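Phosphoglycerate oxidoreductase (Rhizobium etli, PDB 4HY3) probably reduces hydroxypyruvate or glyoxylate with NAD(P)H, as a member of the NAD-binding D-isomer specific 2-hydroxyacid dehydrogenase family. Local coordinates at residues E132-I137 and H314-L319; L248-F253 and F273-A278; F262-R267 and S289-E294. All blocks are in the same frame, centred on the assembly; numbering follows the deposited sequence.

Contact 1. Residues E132-I137 and H314-L319; sequences EPVAEI and HRAGAL
Ala316 presses its methyl group against the side of a helix, between Val134 and Ile137, which stand about one turn apart. Its CB lies 3.6 Å from Ile137 CG2 and 3.8 Å from Val134 CG2. In both helix residues one methyl branch does most of the touching. Ile137 has CG1 anti to the backbone N (chi1 -161°), which leaves CG2 as the branch that meets Ala316. In Val134, CG2 lies beside its own backbone N. From there it also comes alongside the backbone at Gly317, 3.8 Å from Gly317 CA. Pro133 works one position earlier on the helix. Its CB, rather than the outer part of its ring, meets Ala316 O at 3.4 Å, and the same CB touches Leu319 CD2 at 4.1 Å. Ala316 O thus rests against the helix backbone, but its 3.4 Å approach to Val134 N is too poorly angled for a hydrogen bond. The contact is mainly apolar packing of a loop on a helix. On the loop side, Arg315 N and Ala316 N are hydrogen-bonded to the carboxylate of Asp290. Arg147 of a second subunit packs on Ile137. Helix 131-147 leads from strand 122-125 of the first sheet toward the Rossmann-type domain, and the 314-319 loop leads into helix 320-338. This is consistent with the interdomain region of the two-domain D-2-hydroxyacid dehydrogenase fold.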
ATOM      1  N   GLU A 132     -14.762  11.507   0.182  1.00 31.60           N
ATOM      2  CA  GLU A 132     -13.383  11.958   0.349  1.00 31.03           C
ATOM      3  C   GLU A 132     -13.368  13.270   1.151  1.00 30.64           C
ATOM      4  O   GLU A 132     -12.645  13.370   2.159  1.00 27.43           O
ATOM      5  CB  GLU A 132     -12.688  12.094  -1.012  1.00 33.90           C
ATOM      6  CG  GLU A 132     -11.206  12.358  -0.959  1.00 40.77           C
ATOM      7  CD  GLU A 132     -10.469  11.309  -0.147  1.00 49.86           C
ATOM      8  OE1 GLU A 132     -10.566  10.106  -0.488  1.00 57.87           O
ATOM      9  OE2 GLU A 132      -9.784  11.677   0.834  1.00 49.57           O
ATOM     10  N   PRO A 133     -14.175  14.276   0.722  1.00 29.97           N
ATOM     11  CA  PRO A 133     -14.314  15.472   1.555  1.00 29.50           C
ATOM     12  C   PRO A 133     -14.519  15.126   3.052  1.00 28.78           C
ATOM     13  O   PRO A 133     -13.765  15.590   3.888  1.00 29.34           O
ATOM     14  CB  PRO A 133     -15.553  16.165   0.969  1.00 28.98           C
ATOM     15  CG  PRO A 133     -15.541  15.773  -0.473  1.00 29.21           C
ATOM     16  CD  PRO A 133     -14.939  14.397  -0.540  1.00 28.78           C
ATOM     17  N   VAL A 134     -15.489  14.284   3.371  1.00 28.07           N
ATOM     18  CA  VAL A 134     -15.773  13.967   4.758  1.00 28.78           C
ATOM     19  C   VAL A 134     -14.695  13.143   5.470  1.00 28.36           C
ATOM     20  O   VAL A 134     -14.401  13.395   6.624  1.00 28.72           O
ATOM     21  CB  VAL A 134     -17.140  13.315   4.898  1.00 29.47           C
ATOM     22  CG1 VAL A 134     -17.426  13.020   6.357  1.00 29.82           C
ATOM     23  CG2 VAL A 134     -18.190  14.256   4.333  1.00 29.84           C
ATOM     24  N   ALA A 135     -14.096  12.174   4.796  1.00 28.46           N
ATOM     25  CA  ALA A 135     -12.899  11.530   5.359  1.00 27.95           C
ATOM     26  C   ALA A 135     -11.864  12.571   5.750  1.00 28.50           C
ATOM     27  O   ALA A 135     -11.420  12.609   6.878  1.00 31.08           O
ATOM     28  CB  ALA A 135     -12.294  10.491   4.401  1.00 25.04           C
ATOM     29  N   GLU A 136     -11.476  13.431   4.830  1.00 29.86           N
ATOM     30  CA  GLU A 136     -10.324  14.272   5.106  1.00 30.33           C
ATOM     31  C   GLU A 136     -10.487  15.141   6.327  1.00 28.99           C
ATOM     32  O   GLU A 136      -9.655  15.077   7.241  1.00 24.32           O
ATOM     33  CB  GLU A 136      -9.932  15.068   3.877  1.00 32.78           C
ATOM     34  CG  GLU A 136      -9.489  14.102   2.794  1.00 35.80           C
ATOM     35  CD  GLU A 136      -8.652  14.730   1.703  1.00 39.05           C
ATOM     36  OE1 GLU A 136      -8.366  15.956   1.745  1.00 43.97           O
ATOM     37  OE2 GLU A 136      -8.279  13.970   0.796  1.00 41.35           O
ATOM     38  N   ILE A 137     -11.570  15.923   6.360  1.00 30.69           N
ATOM     39  CA  ILE A 137     -11.852  16.794   7.507  1.00 32.47           C
ATOM     40  C   ILE A 137     -12.076  15.963   8.775  1.00 33.87           C
ATOM     41  O   ILE A 137     -11.869  16.450   9.889  1.00 33.65           O
ATOM     42  CB  ILE A 137     -13.047  17.728   7.270  1.00 34.70           C
ATOM     43  CG1 ILE A 137     -13.010  18.895   8.251  1.00 36.92           C
ATOM     44  CG2 ILE A 137     -14.373  16.997   7.415  1.00 35.22           C
ATOM     45  CD1 ILE A 137     -12.644  20.202   7.614  1.00 38.32           C
ATOM     46  N   HIS A 314     -21.740  21.837   9.797  1.00 41.70           N
ATOM     47  CA  HIS A 314     -22.253  20.931   8.746  1.00 37.75           C
ATOM     48  C   HIS A 314     -21.639  21.195   7.386  1.00 35.15           C
ATOM     49  O   HIS A 314     -22.325  21.361   6.373  1.00 33.31           O
ATOM     50  CB  HIS A 314     -23.784  20.955   8.718  1.00 40.20           C
ATOM     51  CG  HIS A 314     -24.419  19.679   8.217  1.00 40.27           C
ATOM     52  ND1 HIS A 314     -23.794  18.830   7.366  1.00 43.57           N
ATOM     53  CD2 HIS A 314     -25.682  19.147   8.442  1.00 41.35           C
ATOM     54  CE1 HIS A 314     -24.611  17.791   7.084  1.00 42.20           C
ATOM     55  NE2 HIS A 314     -25.765  17.981   7.754  1.00 42.28           N
ATOM     56  N   ARG A 315     -20.319  21.204   7.351  1.00 34.50           N
ATOM     57  CA  ARG A 315     -19.595  21.563   6.142  1.00 35.02           C
ATOM     58  C   ARG A 315     -18.539  20.536   5.782  1.00 36.54           C
ATOM     59  O   ARG A 315     -17.545  20.867   5.139  1.00 45.00           O
ATOM     60  CB  ARG A 315     -18.906  22.891   6.370  1.00 35.76           C
ATOM     61  CG  ARG A 315     -17.882  22.812   7.486  1.00 34.62           C
ATOM     62  CD  ARG A 315     -17.572  24.150   8.113  1.00 32.52           C
ATOM     63  NE  ARG A 315     -16.142  24.169   8.330  1.00 32.15           N
ATOM     64  CZ  ARG A 315     -15.305  24.906   7.622  1.00 31.69           C
ATOM     65  NH1 ARG A 315     -15.786  25.728   6.694  1.00 30.47           N
ATOM     66  NH2 ARG A 315     -13.998  24.830   7.864  1.00 32.42           N
ATOM     67  N   ALA A 316     -18.732  19.294   6.193  1.00 34.38           N
ATOM     68  CA  ALA A 316     -17.728  18.279   5.948  1.00 33.51           C
ATOM     69  C   ALA A 316     -17.697  17.872   4.474  1.00 32.82           C
ATOM     70  O   ALA A 316     -16.660  17.444   3.973  1.00 34.53           O
ATOM     71  CB  ALA A 316     -17.955  17.072   6.848  1.00 31.50           C
ATOM     72  N   GLY A 317     -18.828  18.008   3.785  1.00 32.16           N
ATOM     73  CA  GLY A 317     -18.968  17.483   2.417  1.00 31.61           C
ATOM     74  C   GLY A 317     -19.180  18.482   1.282  1.00 31.73           C
ATOM     75  O   GLY A 317     -18.815  18.193   0.164  1.00 32.80           O
ATOM     76  N   ALA A 318     -19.761  19.652   1.558  1.00 31.83           N
ATOM     77  CA  ALA A 318     -20.053  20.643   0.518  1.00 30.49           C
ATOM     78  C   ALA A 318     -18.832  21.403   0.025  1.00 29.95           C
ATOM     79  O   ALA A 318     -18.645  22.562   0.367  1.00 30.85           O
ATOM     80  CB  ALA A 318     -21.120  21.616   1.005  1.00 31.74           C
ATOM     81  N   LEU A 319     -18.008  20.749  -0.790  1.00 29.67           N
ATOM     82  CA  LEU A 319     -16.865  21.393  -1.452  1.00 29.29           C
ATOM     83  C   LEU A 319     -17.133  21.459  -2.943  1.00 32.10           C
ATOM     84  O   LEU A 319     -17.680  20.498  -3.483  1.00 33.26           O
ATOM     85  CB  LEU A 319     -15.634  20.540  -1.294  1.00 27.13           C
ATOM     86  CG  LEU A 319     -14.663  20.752  -0.162  1.00 25.90           C
ATOM     87  CD1 LEU A 319     -15.408  20.822   1.150  1.00 28.44           C
ATOM     88  CD2 LEU A 319     -13.687  19.587  -0.162  1.00 24.89           C
TER

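Contact 2. Residues L248-F253 and F273-A278; sequences LGAEAF and FDALMA
Ser254 OG is hydrogen-bonded to both Ala250 O and Glu251 O, in the short helix whose Ala250 meets Ala275 across the contact. Gly249 holds the N-cap position of this helix, and Phe253 N bonds back to Gly249 O at 3.1 Å. Ala275 points its methyl group at the start of the helix. Its CB lies 3.3 Å from Ala250 N and 4.0 Å from Ala250 CB, so methyl meets methyl at the outer side. Phe253 lies deeper. Its CG is anti to the carbonyl carbon (chi1 -74°), and the ring lies against Leu276. Leu276 CA sits over one ring face, 4.0 Å from the centroid and 24° off the normal, a CH-pi contact. Further along the ring, Leu276 CB approaches Phe253 CZ at 3.5 Å and Leu276 CD1 approaches Phe253 CE1 at 3.5 Å. No hydrogen bond joins the two segments. Ala275 N is instead bonded to Asp272 OD2, just ahead of its own helix. Helices 250-254 and 273-281 lie side by side on the same face of the parallel sheet. Phe253 meets Phe262 of strand 261-264 edge-to-face, and Leu276 reaches Phe309 of strand 309-311.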
ATOM      1  N   LEU A 248     -26.493   4.937  21.077  1.00 54.62           N
ATOM      2  CA  LEU A 248     -25.411   5.706  21.756  1.00 54.14           C
ATOM      3  C   LEU A 248     -25.884   6.855  22.675  1.00 60.19           C
ATOM      4  O   LEU A 248     -25.871   8.037  22.280  1.00 60.72           O
ATOM      5  CB  LEU A 248     -24.386   6.274  20.755  1.00 46.74           C
ATOM      6  CG  LEU A 248     -23.887   5.436  19.590  1.00 40.80           C
ATOM      7  CD1 LEU A 248     -23.190   6.302  18.567  1.00 39.51           C
ATOM      8  CD2 LEU A 248     -22.957   4.351  20.081  1.00 40.93           C
ATOM      9  N   GLY A 249     -26.278   6.506  23.899  1.00 63.73           N
ATOM     10  CA  GLY A 249     -26.725   7.500  24.878  1.00 65.16           C
ATOM     11  C   GLY A 249     -25.761   7.649  26.036  1.00 63.40           C
ATOM     12  O   GLY A 249     -24.585   7.298  25.913  1.00 64.19           O
ATOM     13  N   ALA A 250     -26.266   8.150  27.165  1.00 62.91           N
ATOM     14  CA  ALA A 250     -25.435   8.407  28.341  1.00 64.03           C
ATOM     15  C   ALA A 250     -24.592   7.178  28.703  1.00 67.17           C
ATOM     16  O   ALA A 250     -23.415   7.293  29.079  1.00 70.77           O
ATOM     17  CB  ALA A 250     -26.296   8.861  29.518  1.00 60.86           C
ATOM     18  N   GLU A 251     -25.202   6.008  28.522  1.00 68.39           N
ATOM     19  CA  GLU A 251     -24.666   4.724  28.950  1.00 67.02           C
ATOM     20  C   GLU A 251     -23.599   4.236  27.962  1.00 65.67           C
ATOM     21  O   GLU A 251     -22.554   3.706  28.352  1.00 64.99           O
ATOM     22  CB  GLU A 251     -25.833   3.740  29.093  1.00 69.03           C
ATOM     23  CG  GLU A 251     -25.543   2.493  29.898  1.00 76.58           C
ATOM     24  CD  GLU A 251     -25.028   1.367  29.032  1.00 82.85           C
ATOM     25  OE1 GLU A 251     -25.814   0.859  28.198  1.00 87.95           O
ATOM     26  OE2 GLU A 251     -23.841   0.997  29.185  1.00 85.07           O
ATOM     27  N   ALA A 252     -23.862   4.438  26.679  1.00 63.26           N
ATOM     28  CA  ALA A 252     -22.866   4.178  25.650  1.00 60.97           C
ATOM     29  C   ALA A 252     -21.571   4.986  25.853  1.00 57.24           C
ATOM     30  O   ALA A 252     -20.478   4.465  25.657  1.00 52.47           O
ATOM     31  CB  ALA A 252     -23.453   4.461  24.283  1.00 60.77           C
ATOM     32  N   PHE A 253     -21.691   6.245  26.260  1.00 53.10           N
ATOM     33  CA  PHE A 253     -20.505   7.090  26.393  1.00 56.09           C
ATOM     34  C   PHE A 253     -19.532   6.703  27.506  1.00 55.60           C
ATOM     35  O   PHE A 253     -18.344   6.546  27.261  1.00 55.29           O
ATOM     36  CB  PHE A 253     -20.884   8.563  26.455  1.00 61.52           C
ATOM     37  CG  PHE A 253     -21.314   9.110  25.128  1.00 69.33           C
ATOM     38  CD1 PHE A 253     -20.387   9.264  24.091  1.00 70.23           C
ATOM     39  CD2 PHE A 253     -22.642   9.444  24.894  1.00 69.94           C
ATOM     40  CE1 PHE A 253     -20.781   9.756  22.856  1.00 68.20           C
ATOM     41  CE2 PHE A 253     -23.038   9.932  23.661  1.00 70.22           C
ATOM     42  CZ  PHE A 253     -22.108  10.088  22.643  1.00 68.23           C
ATOM     43  N   PHE A 273     -27.485  14.093  22.344  1.00 50.77           N
ATOM     44  CA  PHE A 273     -26.520  15.169  22.349  1.00 57.19           C
ATOM     45  C   PHE A 273     -26.104  15.552  23.759  1.00 64.19           C
ATOM     46  O   PHE A 273     -24.907  15.591  24.070  1.00 64.18           O
ATOM     47  CB  PHE A 273     -26.969  16.377  21.526  1.00 60.30           C
ATOM     48  CG  PHE A 273     -25.877  16.923  20.663  1.00 63.00           C
ATOM     49  CD1 PHE A 273     -25.733  16.488  19.353  1.00 66.66           C
ATOM     50  CD2 PHE A 273     -24.939  17.809  21.179  1.00 64.54           C
ATOM     51  CE1 PHE A 273     -24.695  16.957  18.563  1.00 67.64           C
ATOM     52  CE2 PHE A 273     -23.903  18.289  20.396  1.00 62.44           C
ATOM     53  CZ  PHE A 273     -23.779  17.858  19.089  1.00 63.56           C
ATOM     54  N   ASP A 274     -27.096  15.787  24.620  1.00 70.64           N
ATOM     55  CA  ASP A 274     -26.834  16.199  26.000  1.00 67.65           C
ATOM     56  C   ASP A 274     -26.156  15.065  26.764  1.00 63.73           C
ATOM     57  O   ASP A 274     -25.385  15.319  27.683  1.00 67.02           O
ATOM     58  CB  ASP A 274     -28.111  16.657  26.722  1.00 73.28           C
ATOM     59  CG  ASP A 274     -29.191  17.171  25.764  1.00 75.36           C
ATOM     60  OD1 ASP A 274     -29.420  18.403  25.719  1.00 71.56           O
ATOM     61  OD2 ASP A 274     -29.811  16.334  25.064  1.00 77.58           O
ATOM     62  N   ALA A 275     -26.431  13.819  26.382  1.00 60.77           N
ATOM     63  CA  ALA A 275     -25.649  12.694  26.907  1.00 60.45           C
ATOM     64  C   ALA A 275     -24.191  12.845  26.508  1.00 59.13           C
ATOM     65  O   ALA A 275     -23.310  12.676  27.347  1.00 60.01           O
ATOM     66  CB  ALA A 275     -26.199  11.356  26.439  1.00 57.29           C
ATOM     67  N   LEU A 276     -23.945  13.194  25.237  1.00 59.50           N
ATOM     68  CA  LEU A 276     -22.578  13.436  24.735  1.00 52.78           C
ATOM     69  C   LEU A 276     -21.877  14.641  25.391  1.00 49.05           C
ATOM     70  O   LEU A 276     -20.754  14.522  25.878  1.00 45.47           O
ATOM     71  CB  LEU A 276     -22.555  13.543  23.203  1.00 49.50           C
ATOM     72  CG  LEU A 276     -21.286  14.142  22.565  1.00 46.84           C
ATOM     73  CD1 LEU A 276     -20.129  13.155  22.440  1.00 43.15           C
ATOM     74  CD2 LEU A 276     -21.628  14.785  21.238  1.00 42.95           C
HETATM   75  N   MSE A 277     -22.540  15.789  25.418  1.00 52.59           N
HETATM   76  CA  MSE A 277     -21.988  16.964  26.107  1.00 59.63           C
HETATM   77  C   MSE A 277     -21.618  16.633  27.545  1.00 62.22           C
HETATM   78  O   MSE A 277     -20.519  16.967  28.018  1.00 66.00           O
HETATM   79  CB  MSE A 277     -22.993  18.102  26.010  1.00 61.50           C
HETATM   80  CG  MSE A 277     -23.138  18.499  24.549  1.00 69.97           C
HETATM   81 SE   MSE A 277     -24.023  20.251  24.394  1.00 91.06          SE
HETATM   82  CE  MSE A 277     -22.656  21.361  25.283  1.00 79.18           C
ATOM     83  N   ALA A 278     -22.522  15.950  28.243  1.00 61.37           N
ATOM     84  CA  ALA A 278     -22.295  15.538  29.612  1.00 60.01           C
ATOM     85  C   ALA A 278     -20.945  14.835  29.778  1.00 62.58           C
ATOM     86  O   ALA A 278     -20.176  15.194  30.677  1.00 68.53           O
ATOM     87  CB  ALA A 278     -23.434  14.658  30.095  1.00 61.45           C
TER

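Contact 3. Residues F262-R267 and S289-E294; sequences FILLSR and SDVYPE
Leu264 overlaps Ser289 side by side, its neighbour on the next parallel strand. The two residues form a parallel beta bridge at the C-terminal ends of strands 261-264 and 286-289, with both side chains on the same sheet face. This is the seven-stranded parallel sheet of a Rossmann-type domain, as expected for NAD binding. Leu264 CG is anti to the backbone N (chi1 -177°), and the CD2 methyl lies alongside the serine. Leu264 CD2 comes to 3.1 Å from Ser289 OG, and CB of Leu264 is 3.5 Å from CB of Ser289. The backbones are joined by one hydrogen bond, Asp290 N to Leu264 O at 3.0 Å. It is fairly straight, 161° at the hydrogen, and reaches the oxygen nearly in line with the C=O bond. Ser289 CA also makes a CA-H...O contact with the same oxygen. Beyond the bridge the chains part, and Val291 points toward the other chain. Its CG1 lies 3.8 Å from Leu264 CG, and the two side chains pass at a slant. The same methyl reaches the backbone of the other segment, 3.7 Å from Arg267 N. The guanidinium group of Arg267 forms a salt bridge with Asp269, while the Asp290 carboxylate is held by the loop at 314-319. Leu265 packs on Val134 of helix 131-147, Ile263 touches Ala142 and Leu145 of that helix, and the Tyr292 ring meets that of Phe156 of a second subunit. Within the segment 289-294, Ser289 OG donates to Val291 O at 2.6 Å, in the carbonyl plane and on a lone pair (128° at the oxygen).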
ATOM      1  N   PHE A 262     -14.045  10.863  20.121  1.00 42.63           N
ATOM      2  CA  PHE A 262     -15.325  10.534  19.495  1.00 43.38           C
ATOM      3  C   PHE A 262     -15.706  11.554  18.418  1.00 41.92           C
ATOM      4  O   PHE A 262     -15.932  12.737  18.707  1.00 40.45           O
ATOM      5  CB  PHE A 262     -16.429  10.449  20.563  1.00 41.15           C
ATOM      6  CG  PHE A 262     -17.808  10.289  20.006  1.00 36.86           C
ATOM      7  CD1 PHE A 262     -18.357   9.023  19.844  1.00 37.06           C
ATOM      8  CD2 PHE A 262     -18.559  11.404  19.646  1.00 36.03           C
ATOM      9  CE1 PHE A 262     -19.643   8.865  19.332  1.00 38.03           C
ATOM     10  CE2 PHE A 262     -19.842  11.262  19.132  1.00 37.19           C
ATOM     11  CZ  PHE A 262     -20.391   9.990  18.980  1.00 38.06           C
ATOM     12  N   ILE A 263     -15.823  11.074  17.187  1.00 39.68           N
ATOM     13  CA  ILE A 263     -15.938  11.967  16.048  1.00 42.26           C
ATOM     14  C   ILE A 263     -17.207  11.718  15.228  1.00 42.51           C
ATOM     15  O   ILE A 263     -17.370  10.674  14.599  1.00 45.68           O
ATOM     16  CB  ILE A 263     -14.650  11.895  15.194  1.00 43.27           C
ATOM     17  CG1 ILE A 263     -13.424  12.203  16.068  1.00 40.70           C
ATOM     18  CG2 ILE A 263     -14.718  12.861  14.025  1.00 43.31           C
ATOM     19  CD1 ILE A 263     -12.155  11.520  15.624  1.00 37.45           C
ATOM     20  N   LEU A 264     -18.104  12.692  15.243  1.00 43.41           N
ATOM     21  CA  LEU A 264     -19.433  12.542  14.650  1.00 44.71           C
ATOM     22  C   LEU A 264     -19.551  13.182  13.245  1.00 47.18           C
ATOM     23  O   LEU A 264     -19.536  14.419  13.103  1.00 47.37           O
ATOM     24  CB  LEU A 264     -20.472  13.141  15.592  1.00 40.24           C
ATOM     25  CG  LEU A 264     -21.919  13.002  15.171  1.00 40.47           C
ATOM     26  CD1 LEU A 264     -22.293  11.529  15.101  1.00 40.32           C
ATOM     27  CD2 LEU A 264     -22.808  13.769  16.147  1.00 41.00           C
ATOM     28  N   LEU A 265     -19.706  12.340  12.223  1.00 42.64           N
ATOM     29  CA  LEU A 265     -19.642  12.813  10.851  1.00 41.95           C
ATOM     30  C   LEU A 265     -20.942  12.688  10.092  1.00 46.14           C
ATOM     31  O   LEU A 265     -21.126  13.337   9.071  1.00 50.89           O
ATOM     32  CB  LEU A 265     -18.515  12.096  10.087  1.00 37.33           C
ATOM     33  CG  LEU A 265     -17.123  12.341  10.658  1.00 34.40           C
ATOM     34  CD1 LEU A 265     -16.096  11.346  10.152  1.00 33.57           C
ATOM     35  CD2 LEU A 265     -16.697  13.782  10.418  1.00 32.59           C
ATOM     36  N   SER A 266     -21.848  11.851  10.565  1.00 51.50           N
ATOM     37  CA  SER A 266     -23.108  11.675   9.858  1.00 54.18           C
ATOM     38  C   SER A 266     -24.237  11.556  10.852  1.00 57.09           C
ATOM     39  O   SER A 266     -24.136  10.776  11.806  1.00 65.43           O
ATOM     40  CB  SER A 266     -23.061  10.390   9.058  1.00 58.37           C
ATOM     41  OG  SER A 266     -22.861   9.286   9.941  1.00 61.40           O
ATOM     42  N   ARG A 267     -25.303  12.321  10.635  1.00 54.09           N
ATOM     43  CA  ARG A 267     -26.575  12.038  11.271  1.00 52.65           C
ATOM     44  C   ARG A 267     -26.490  12.304  12.779  1.00 52.19           C
ATOM     45  O   ARG A 267     -25.963  11.484  13.538  1.00 52.59           O
ATOM     46  CB  ARG A 267     -26.958  10.571  10.967  1.00 51.52           C
ATOM     47  CG  ARG A 267     -28.432  10.286  10.726  1.00 55.70           C
ATOM     48  CD  ARG A 267     -28.974  10.887   9.436  1.00 59.47           C
ATOM     49  NE  ARG A 267     -30.442  10.905   9.439  1.00 62.61           N
ATOM     50  CZ  ARG A 267     -31.187  12.000   9.328  1.00 60.27           C
ATOM     51  NH1 ARG A 267     -30.612  13.183   9.188  1.00 58.71           N
ATOM     52  NH2 ARG A 267     -32.511  11.912   9.357  1.00 63.38           N
ATOM     53  N   SER A 289     -17.934  17.112  16.349  1.00 37.21           N
ATOM     54  CA  SER A 289     -18.965  16.747  15.402  1.00 39.02           C
ATOM     55  C   SER A 289     -19.064  17.805  14.313  1.00 37.07           C
ATOM     56  O   SER A 289     -18.665  18.955  14.535  1.00 34.08           O
ATOM     57  CB  SER A 289     -20.324  16.603  16.089  1.00 41.66           C
ATOM     58  OG  SER A 289     -21.345  16.360  15.121  1.00 46.76           O
ATOM     59  N   ASP A 290     -19.609  17.395  13.161  1.00 35.16           N
ATOM     60  CA  ASP A 290     -19.959  18.293  12.064  1.00 34.88           C
ATOM     61  C   ASP A 290     -21.454  18.417  11.922  1.00 33.98           C
ATOM     62  O   ASP A 290     -21.948  19.232  11.158  1.00 33.64           O
ATOM     63  CB  ASP A 290     -19.365  17.825  10.724  1.00 35.13           C
ATOM     64  CG  ASP A 290     -19.444  18.907   9.645  1.00 35.25           C
ATOM     65  OD1 ASP A 290     -18.856  20.013   9.808  1.00 33.69           O
ATOM     66  OD2 ASP A 290     -20.125  18.659   8.638  1.00 34.73           O
ATOM     67  N   VAL A 291     -22.186  17.603  12.658  1.00 36.73           N
ATOM     68  CA  VAL A 291     -23.632  17.643  12.558  1.00 41.20           C
ATOM     69  C   VAL A 291     -24.228  17.868  13.949  1.00 40.56           C
ATOM     70  O   VAL A 291     -23.594  17.565  14.958  1.00 39.82           O
ATOM     71  CB  VAL A 291     -24.163  16.382  11.834  1.00 43.88           C
ATOM     72  CG1 VAL A 291     -23.946  15.143  12.696  1.00 46.64           C
ATOM     73  CG2 VAL A 291     -25.631  16.544  11.417  1.00 48.96           C
ATOM     74  N   TYR A 292     -25.419  18.452  13.999  1.00 41.76           N
ATOM     75  CA  TYR A 292     -26.008  18.903  15.264  1.00 45.14           C
ATOM     76  C   TYR A 292     -27.506  18.631  15.285  1.00 50.15           C
ATOM     77  O   TYR A 292     -28.113  18.510  14.220  1.00 53.32           O
ATOM     78  CB  TYR A 292     -25.707  20.385  15.487  1.00 42.33           C
ATOM     79  CG  TYR A 292     -24.252  20.586  15.692  1.00 41.74           C
ATOM     80  CD1 TYR A 292     -23.699  20.498  16.953  1.00 43.16           C
ATOM     81  CD2 TYR A 292     -23.405  20.802  14.617  1.00 43.13           C
ATOM     82  CE1 TYR A 292     -22.333  20.643  17.145  1.00 43.46           C
ATOM     83  CE2 TYR A 292     -22.046  20.938  14.797  1.00 42.27           C
ATOM     84  CZ  TYR A 292     -21.524  20.851  16.062  1.00 42.07           C
ATOM     85  OH  TYR A 292     -20.187  20.989  16.241  1.00 46.73           O
ATOM     86  N   PRO A 293     -28.107  18.532  16.488  1.00 52.60           N
ATOM     87  CA  PRO A 293     -29.518  18.150  16.574  1.00 53.61           C
ATOM     88  C   PRO A 293     -30.428  19.155  15.889  1.00 56.87           C
ATOM     89  O   PRO A 293     -31.527  18.792  15.467  1.00 64.10           O
ATOM     90  CB  PRO A 293     -29.793  18.119  18.077  1.00 53.23           C
ATOM     91  CG  PRO A 293     -28.788  19.051  18.667  1.00 59.81           C
ATOM     92  CD  PRO A 293     -27.564  18.947  17.797  1.00 56.71           C
ATOM     93  N   GLU A 294     -29.970  20.400  15.769  1.00 56.28           N
ATOM     94  CA  GLU A 294     -30.699  21.425  15.021  1.00 60.02           C
ATOM     95  C   GLU A 294     -29.741  22.350  14.229  1.00 59.77           C
ATOM     96  O   GLU A 294     -28.688  22.767  14.741  1.00 56.96           O
ATOM     97  CB  GLU A 294     -31.596  22.217  15.965  1.00 60.58           C
ATOM     98  CG  GLU A 294     -32.643  23.055  15.261  1.00 65.90           C
ATOM     99  CD  GLU A 294     -33.183  24.154  16.156  1.00 70.49           C
ATOM    100  OE1 GLU A 294     -33.089  24.019  17.400  1.00 66.26           O
ATOM    101  OE2 GLU A 294     -33.699  25.154  15.609  1.00 71.60           O
TER

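Contacts 1 and 3 are buried, while contact 2 is only partly buried and lies farther from the centre of the chain. Strand 261-264 of contact 3 comes between the two helices of contact 2 in the chain, and the two contacts touch: Phe262 meets Phe253 and Leu276, and Phe273 packs on Tyr292 and Pro293. Contacts 1 and 3 are joined through Asp290. Contacts 1 and 2 do not touch, with nearest atoms about 10 Å apart. Their chemistry follows place. Contact 3 links strand ends through a backbone hydrogen bond. Contact 2 is helix packing, and contact 1 is loop-on-helix packing beside a second subunit.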